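Local coordinates for protein dihydropteroate synthase (Xanthomonas albilineans, PDB 6Q62) that probably catalyses the condensation of para-aminobenzoate with 6-hydroxymethyl-7,8-dihydropterin diphosphate to give 7,8-dihydropteroate, the precursor of folates, at residues V26-D31 with L80-P85; A124-G129 with H167-E172; A252-A257 with T273-V278. One frame throughout, in Å; residues are numbered along the deposited sequence.

Interaction 1: residues V26-D31 with L80-P85. With SO4 (sulfate ion), chain H.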
# COMPACT_ATOMS: atom_id res chain seq x y z
N VAL A 26 18.03 9.26 4.85
CA VAL A 26 18.84 10.36 4.33
C VAL A 26 20.24 9.83 4.08
O VAL A 26 21.05 9.74 5.01
CB VAL A 26 18.84 11.63 5.24
CG1 VAL A 26 19.68 12.76 4.63
CG2 VAL A 26 17.42 12.09 5.53
N ASN A 27 20.54 9.43 2.83
CA ASN A 27 21.86 8.93 2.49
C ASN A 27 22.75 10.09 2.07
O ASN A 27 22.36 10.90 1.22
CB ASN A 27 21.79 7.87 1.41
CG ASN A 27 21.25 6.55 1.88
OD1 ASN A 27 21.52 6.09 3.00
ND2 ASN A 27 20.48 5.90 1.03
N VAL A 28 23.91 10.21 2.70
CA VAL A 28 24.84 11.29 2.37
C VAL A 28 25.97 10.66 1.58
O VAL A 28 27.03 10.37 2.13
CB VAL A 28 25.38 12.05 3.62
CG1 VAL A 28 26.05 13.37 3.21
CG2 VAL A 28 24.28 12.28 4.65
N THR A 29 25.73 10.38 0.31
CA THR A 29 26.76 9.79 -0.54
C THR A 29 26.69 10.53 -1.87
O THR A 29 25.59 10.84 -2.33
CB THR A 29 26.57 8.26 -0.75
OG1 THR A 29 25.30 8.02 -1.36
CG2 THR A 29 26.68 7.43 0.55
N PRO A 30 27.83 10.84 -2.52
CA PRO A 30 27.74 11.50 -3.85
C PRO A 30 26.85 10.76 -4.86
O PRO A 30 26.14 11.41 -5.62
CB PRO A 30 29.20 11.56 -4.30
CG PRO A 30 30.00 11.53 -3.02
CD PRO A 30 29.23 10.59 -2.13
N ASP A 31 26.83 9.41 -4.82
CA ASP A 31 26.03 8.57 -5.73
C ASP A 31 24.51 8.66 -5.46
O ASP A 31 23.71 8.26 -6.31
CB ASP A 31 26.51 7.11 -5.72
N LEU A 80 32.71 10.91 8.63
CA LEU A 80 32.46 12.10 9.45
C LEU A 80 32.22 13.33 8.59
O LEU A 80 31.33 14.13 8.89
CB LEU A 80 33.66 12.36 10.40
CG LEU A 80 33.84 11.34 11.52
CD1 LEU A 80 35.23 11.53 12.20
CD2 LEU A 80 32.71 11.48 12.56
N ARG A 81 33.02 13.48 7.52
CA ARG A 81 32.91 14.61 6.57
C ARG A 81 31.51 14.64 5.94
O ARG A 81 31.00 15.71 5.63
CB ARG A 81 33.99 14.44 5.48
CG ARG A 81 34.29 15.61 4.58
CD ARG A 81 35.54 15.25 3.77
NE ARG A 81 36.71 15.34 4.63
CZ ARG A 81 37.63 14.40 4.80
NH1 ARG A 81 37.59 13.27 4.10
NH2 ARG A 81 38.65 14.61 5.62
N ARG A 82 30.89 13.48 5.76
CA ARG A 82 29.55 13.39 5.21
C ARG A 82 28.47 13.64 6.24
O ARG A 82 27.62 14.49 6.02
CB ARG A 82 29.33 12.01 4.60
CG ARG A 82 30.20 11.78 3.37
CD ARG A 82 30.20 10.32 2.99
NE ARG A 82 31.05 10.11 1.81
CZ ARG A 82 31.09 8.98 1.12
NH1 ARG A 82 30.31 7.96 1.43
NH2 ARG A 82 31.90 8.88 0.07
N VAL A 83 28.45 12.86 7.36
CA VAL A 83 27.30 12.90 8.26
C VAL A 83 27.31 14.09 9.21
O VAL A 83 26.22 14.58 9.51
CB VAL A 83 27.04 11.56 9.02
CG1 VAL A 83 26.87 10.41 8.04
CG2 VAL A 83 28.12 11.22 10.05
N ILE A 84 28.47 14.54 9.71
CA ILE A 84 28.43 15.61 10.74
C ILE A 84 27.83 16.92 10.22
O ILE A 84 26.95 17.45 10.90
CB ILE A 84 29.82 15.82 11.42
CG1 ILE A 84 30.33 14.50 12.06
CG2 ILE A 84 29.79 17.01 12.43
CD1 ILE A 84 29.35 13.85 13.08
N PRO A 85 28.24 17.47 9.05
CA PRO A 85 27.63 18.74 8.61
C PRO A 85 26.12 18.58 8.36
O PRO A 85 25.35 19.50 8.60
CB PRO A 85 28.40 19.09 7.34
CG PRO A 85 29.61 18.25 7.36
CD PRO A 85 29.27 17.01 8.11
S SO4 H . 19.58 2.33 1.86
O1 SO4 H . 19.21 3.17 0.71
O2 SO4 H . 20.64 1.38 1.49
O3 SO4 H . 20.10 3.19 2.99
O4 SO4 H . 18.44 1.55 2.32
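Val28 and Arg82 carry the centre of a contact at the C-terminal end of a TIM barrel, where the loop leaving strand 21-27 meets helix 76-93, the helix that follows the neighbouring strand 59-63. The two side chains lie side by side and point opposite ways. Val28 sends CG1 over the start of the arginine, 3.8 Å from Arg82 CB, and the same methyl lies 3.4 Å from Arg82 O. Further along, Arg82 CD rests 3.3 Å from Val28 O. Both carbonyl oxygens are buried here without a hydrogen-bonding partner in the model, so this middle section is held by packing.

The arginine runs extended from CG to NE, chi2 167° and chi3 -179°, which carries its guanidinium beyond Val28 to Thr29 and Pro30. Pro30 CD sits over one face, toward the rim, 3.9 Å from Arg82 NH2; Thr29 CG2 approaches obliquely, 3.8 Å from Arg82 NH1. What aims the group lies one shell out: a salt bridge from NE to Glu78, one turn earlier on the helix, and a hydrogen bond from NH1 to Gly64 O just past strand 59-63. Thr29 OG1 is fixed in turn by Ser32 and Thr67.

At the end of strand 21-27, Asn27 belongs to an anion site shared with Arg261 and His263. The sulfate there probably comes from the crystallisation liquor; its position is consistent with the site where relatives in this family bind the diphosphate of the pterin substrate. Asn27 ND2 donates to sulfate O1 at 3.0 Å, with an N-H...O angle of 150°, and weakly to O3.

Interaction 2: residues A124-G129 with H167-E172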
# COMPACT_ATOMS: atom_id res chain seq x y z
N ALA A 124 24.85 -4.15 15.21
CA ALA A 124 24.28 -4.43 16.53
C ALA A 124 25.34 -4.33 17.67
O ALA A 124 25.41 -5.18 18.56
CB ALA A 124 23.61 -5.79 16.54
N LEU A 125 26.15 -3.25 17.62
CA LEU A 125 27.19 -2.88 18.60
C LEU A 125 28.33 -3.88 18.71
O LEU A 125 29.00 -3.93 19.74
CB LEU A 125 26.58 -2.57 19.98
CG LEU A 125 25.46 -1.48 19.97
CD1 LEU A 125 24.86 -1.29 21.34
CD2 LEU A 125 25.94 -0.19 19.35
N ARG A 126 28.59 -4.65 17.63
CA ARG A 126 29.68 -5.61 17.65
C ARG A 126 31.04 -5.00 17.35
O ARG A 126 32.05 -5.67 17.63
CB ARG A 126 29.39 -6.78 16.69
CG ARG A 126 28.27 -7.69 17.20
CD ARG A 126 28.02 -8.81 16.23
NE ARG A 126 27.33 -8.40 15.00
CZ ARG A 126 27.22 -9.18 13.94
NH1 ARG A 126 27.76 -10.40 13.95
NH2 ARG A 126 26.56 -8.77 12.87
N GLN A 127 31.09 -3.76 16.83
CA GLN A 127 32.39 -3.11 16.59
C GLN A 127 33.02 -2.74 17.95
O GLN A 127 32.34 -2.16 18.80
CB GLN A 127 32.19 -1.85 15.72
CG GLN A 127 33.43 -1.13 15.24
CD GLN A 127 34.27 -1.86 14.21
OE1 GLN A 127 35.46 -1.56 14.08
NE2 GLN A 127 33.75 -2.88 13.53
N PRO A 128 34.31 -3.07 18.18
CA PRO A 128 34.91 -2.77 19.49
C PRO A 128 34.79 -1.29 19.87
O PRO A 128 35.21 -0.39 19.13
CB PRO A 128 36.37 -3.20 19.32
CG PRO A 128 36.30 -4.31 18.29
CD PRO A 128 35.23 -3.83 17.31
N GLY A 129 34.17 -1.05 21.01
CA GLY A 129 33.92 0.29 21.54
C GLY A 129 32.48 0.75 21.36
O GLY A 129 32.05 1.75 21.97
N HIS A 167 15.96 -14.38 15.61
CA HIS A 167 15.45 -14.20 16.98
C HIS A 167 16.57 -14.44 18.00
O HIS A 167 16.76 -13.64 18.90
CB HIS A 167 14.28 -15.19 17.25
CG HIS A 167 13.60 -15.05 18.58
ND1 HIS A 167 14.12 -15.67 19.71
CD2 HIS A 167 12.42 -14.48 18.90
CE1 HIS A 167 13.26 -15.40 20.69
NE2 HIS A 167 12.23 -14.70 20.25
N ARG A 168 17.31 -15.55 17.85
CA ARG A 168 18.39 -15.94 18.76
C ARG A 168 19.47 -14.85 18.78
O ARG A 168 19.88 -14.44 19.86
CB ARG A 168 18.98 -17.29 18.32
CG ARG A 168 20.08 -17.83 19.24
CD ARG A 168 20.49 -19.24 18.85
NE ARG A 168 21.44 -19.27 17.73
CZ ARG A 168 21.36 -20.07 16.68
NH1 ARG A 168 20.34 -20.92 16.56
NH2 ARG A 168 22.28 -20.02 15.72
N PHE A 169 19.88 -14.36 17.58
CA PHE A 169 20.88 -13.29 17.49
C PHE A 169 20.42 -12.03 18.23
O PHE A 169 21.20 -11.43 18.96
CB PHE A 169 21.21 -12.99 16.03
CG PHE A 169 22.16 -11.82 15.84
CD1 PHE A 169 23.53 -12.02 15.82
CD2 PHE A 169 21.67 -10.53 15.66
CE1 PHE A 169 24.41 -10.94 15.61
CE2 PHE A 169 22.55 -9.46 15.43
CZ PHE A 169 23.92 -9.67 15.41
N LEU A 170 19.16 -11.60 18.02
CA LEU A 170 18.64 -10.38 18.67
C LEU A 170 18.52 -10.50 20.17
O LEU A 170 18.81 -9.53 20.87
CB LEU A 170 17.33 -9.93 18.01
CG LEU A 170 17.55 -9.52 16.53
CD1 LEU A 170 16.23 -9.32 15.81
CD2 LEU A 170 18.45 -8.27 16.42
N VAL A 171 18.16 -11.70 20.70
CA VAL A 171 18.12 -11.94 22.15
C VAL A 171 19.57 -11.74 22.69
O VAL A 171 19.77 -11.00 23.66
CB VAL A 171 17.58 -13.37 22.44
CG1 VAL A 171 17.92 -13.83 23.86
CG2 VAL A 171 16.08 -13.44 22.20
N GLU A 172 20.57 -12.36 22.03
CA GLU A 172 22.00 -12.23 22.38
C GLU A 172 22.48 -10.77 22.39
O GLU A 172 23.16 -10.36 23.32
CB GLU A 172 22.87 -13.03 21.41
CG GLU A 172 22.76 -14.52 21.63
CD GLU A 172 23.29 -15.42 20.53
OE1 GLU A 172 23.79 -14.90 19.50
OE2 GLU A 172 23.18 -16.65 20.69
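Ala124 and the Leu125 after it both adopt left-handed backbone angles (phi 49° and 64°), a tight twist that brings Ala124 and Arg126 to face Phe169 on helix 162-179. No hydrogen bond links the two segments; Ala124 and Arg126 both meet the phenyl ring. Ala124 CB makes an apolar contact with Phe169 CE2 at 4.0 Å. Arg126 arrives from the opposite direction to the phenylalanine and meets the far end of its ring: Phe169 CZ lies over one face of the guanidinium, 3.6 Å from Arg126 CZ, while Arg126 NE lies in the plane of the ring, at its edge. With the planes 74° apart, the arginine offers its face and the phenylalanine its edge.

In the TIM barrel this joins the loop after strand 118-121 to the helix following the adjacent strand 141-144. Those strands and their ends supply Asn120, Val122, Val142 and Met144 to the 6-chloroguanine pocket, about 9 Å from the Ala124 side chain.

Second-shell bonds set the guanidinium's tilt, NE donating to Gln123 O and NH2 to Met146 O. Phe169 also packs edge-to-face with His145, and Ala124 O accepts from Arg173 NE one turn further along the helix.

Interaction 3: residues A252-A257 with T273-V278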
# COMPACT_ATOMS: atom_id res chain seq x y z
N ALA A 252 4.28 -4.95 7.55
CA ALA A 252 5.16 -5.00 8.73
C ALA A 252 4.49 -4.33 9.93
O ALA A 252 4.50 -4.87 11.05
CB ALA A 252 6.49 -4.31 8.41
N ALA A 253 3.88 -3.16 9.69
CA ALA A 253 3.17 -2.41 10.73
C ALA A 253 1.99 -3.25 11.28
O ALA A 253 1.80 -3.35 12.50
CB ALA A 253 2.67 -1.11 10.16
N GLN A 254 1.24 -3.93 10.39
CA GLN A 254 0.15 -4.80 10.83
C GLN A 254 0.66 -5.97 11.66
O GLN A 254 -0.04 -6.46 12.55
CB GLN A 254 -0.60 -5.35 9.61
CG GLN A 254 -1.37 -4.26 8.87
CD GLN A 254 -2.05 -4.81 7.66
OE1 GLN A 254 -1.55 -5.73 6.99
NE2 GLN A 254 -3.22 -4.26 7.35
N ARG A 255 1.92 -6.41 11.39
CA ARG A 255 2.54 -7.53 12.07
C ARG A 255 3.39 -7.12 13.29
O ARG A 255 4.10 -7.97 13.82
CB ARG A 255 3.30 -8.41 11.09
CG ARG A 255 2.34 -9.31 10.31
CD ARG A 255 2.81 -9.73 8.94
NE ARG A 255 1.79 -10.51 8.24
CZ ARG A 255 0.72 -10.01 7.61
NH1 ARG A 255 0.48 -8.70 7.61
NH2 ARG A 255 -0.13 -10.83 7.00
N GLY A 256 3.23 -5.89 13.76
CA GLY A 256 3.83 -5.42 15.00
C GLY A 256 4.98 -4.43 14.92
O GLY A 256 5.38 -3.90 15.96
N ALA A 257 5.52 -4.15 13.71
CA ALA A 257 6.64 -3.20 13.62
C ALA A 257 6.18 -1.81 14.06
O ALA A 257 5.08 -1.39 13.68
CB ALA A 257 7.20 -3.17 12.20
N THR A 273 -1.87 6.03 7.40
CA THR A 273 -2.99 6.88 7.84
C THR A 273 -4.33 6.19 7.54
O THR A 273 -5.21 6.14 8.42
CB THR A 273 -2.88 8.28 7.22
OG1 THR A 273 -1.66 8.87 7.67
CG2 THR A 273 -4.05 9.20 7.60
N VAL A 274 -4.47 5.60 6.32
CA VAL A 274 -5.70 4.89 5.94
C VAL A 274 -5.89 3.72 6.88
O VAL A 274 -6.98 3.51 7.42
CB VAL A 274 -5.68 4.45 4.45
CG1 VAL A 274 -6.93 3.61 4.12
CG2 VAL A 274 -5.61 5.68 3.53
N TRP A 275 -4.81 2.93 7.10
CA TRP A 275 -4.86 1.79 7.98
C TRP A 275 -5.24 2.19 9.41
O TRP A 275 -6.09 1.53 9.99
CB TRP A 275 -3.55 1.00 7.94
CG TRP A 275 -3.47 -0.08 8.99
CD1 TRP A 275 -4.27 -1.18 9.12
CD2 TRP A 275 -2.51 -0.16 10.04
NE1 TRP A 275 -3.87 -1.93 10.21
CE2 TRP A 275 -2.78 -1.33 10.78
CE3 TRP A 275 -1.44 0.65 10.42
CZ2 TRP A 275 -2.02 -1.71 11.89
CZ3 TRP A 275 -0.68 0.27 11.52
CH2 TRP A 275 -0.98 -0.89 12.24
N GLN A 276 -4.64 3.28 9.94
CA GLN A 276 -4.96 3.76 11.29
C GLN A 276 -6.47 4.04 11.41
O GLN A 276 -7.06 3.67 12.41
CB GLN A 276 -4.17 5.03 11.63
CG GLN A 276 -2.78 4.77 12.20
CD GLN A 276 -2.78 4.13 13.57
OE1 GLN A 276 -3.30 4.68 14.55
NE2 GLN A 276 -2.19 2.95 13.67
N ALA A 277 -7.07 4.72 10.41
CA ALA A 277 -8.52 5.05 10.43
C ALA A 277 -9.36 3.78 10.52
O ALA A 277 -10.31 3.72 11.29
CB ALA A 277 -8.90 5.83 9.18
N VAL A 278 -8.99 2.75 9.75
CA VAL A 278 -9.70 1.48 9.71
C VAL A 278 -9.52 0.71 11.02
O VAL A 278 -10.50 0.23 11.58
CB VAL A 278 -9.24 0.67 8.47
CG1 VAL A 278 -9.72 -0.78 8.52
CG2 VAL A 278 -9.68 1.36 7.19
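Trp275 bridges the last two long helices of the TIM barrel, 242-254 and 265-279, its indole reaching across to Ala253 and Gln254 where the first of them ends. The tight part is the indole itself. With CG anti to the backbone N, chi1 171° carries the ring out toward helix 242-254, where it takes Gln254 against one face: Gln254 CG stands 4.0 Å from the centroid of the five-membered ring, a CH-pi contact made over the face. The benzo end meets Ala253, whose CB is 3.9 Å from Trp275 CZ3. Pro20, from the loop before strand 21-27, packs on both Ala253 and Trp275 and helps bury this part.

The polar end of Gln254 behaves differently. Its chain, extended beyond CG, crosses the indole obliquely, and the amide plane is turned 74° from the ring, with Gln254 NE2 3.7 Å from Trp275 CD1. That amide is engaged across the dimer: Gln254 NE2 donates to OE1 of Gln254 of the second subunit. Around it, Val274 and Val278 pack on Gly244 and Arg255 of the second subunit, so the indole lies just behind the dimer interface. Val242, Ala243, Val246 and Ala267, from these same two helices, line a pocket for indole-2-carboxylic acid.

The looser side is the turn after the helix. Here Arg255 and Gly256 make no contact with 273-278 and are partly exposed; Arg255 points away from Trp275 and packs on Leu209 and Pro210, while Gly256 is the C-prime residue of a Schellman motif. Ala257 N closes that motif onto Ala252 O at 2.9 Å. The other bond bears directly on the contact: Ala253 O accepts from Gly256 N at 3.2 Å, and the same oxygen lies 3.7 Å from Trp275 CH2.

In the fold
The three contacts follow one another along the chain and lie around a single TIM barrel, without touching. Interactions 1 and 2 repeat one scheme: a loop leaving a strand of the parallel sheet packs on the helix that follows the next strand, strands 21-27 and 59-63 in the first case, 118-121 and 141-144 in the second. Their centres are 25 Å apart, and the loops approach the anion site and the 6-chloroguanine pocket respectively. Interaction 3 instead joins helices 242-254 and 265-279, which flank strand 259-262. Its centre is 32 Å from that of interaction 1, across the middle of the chain, and it faces the second subunit, so the last helices of the barrel take part in the dimer interface.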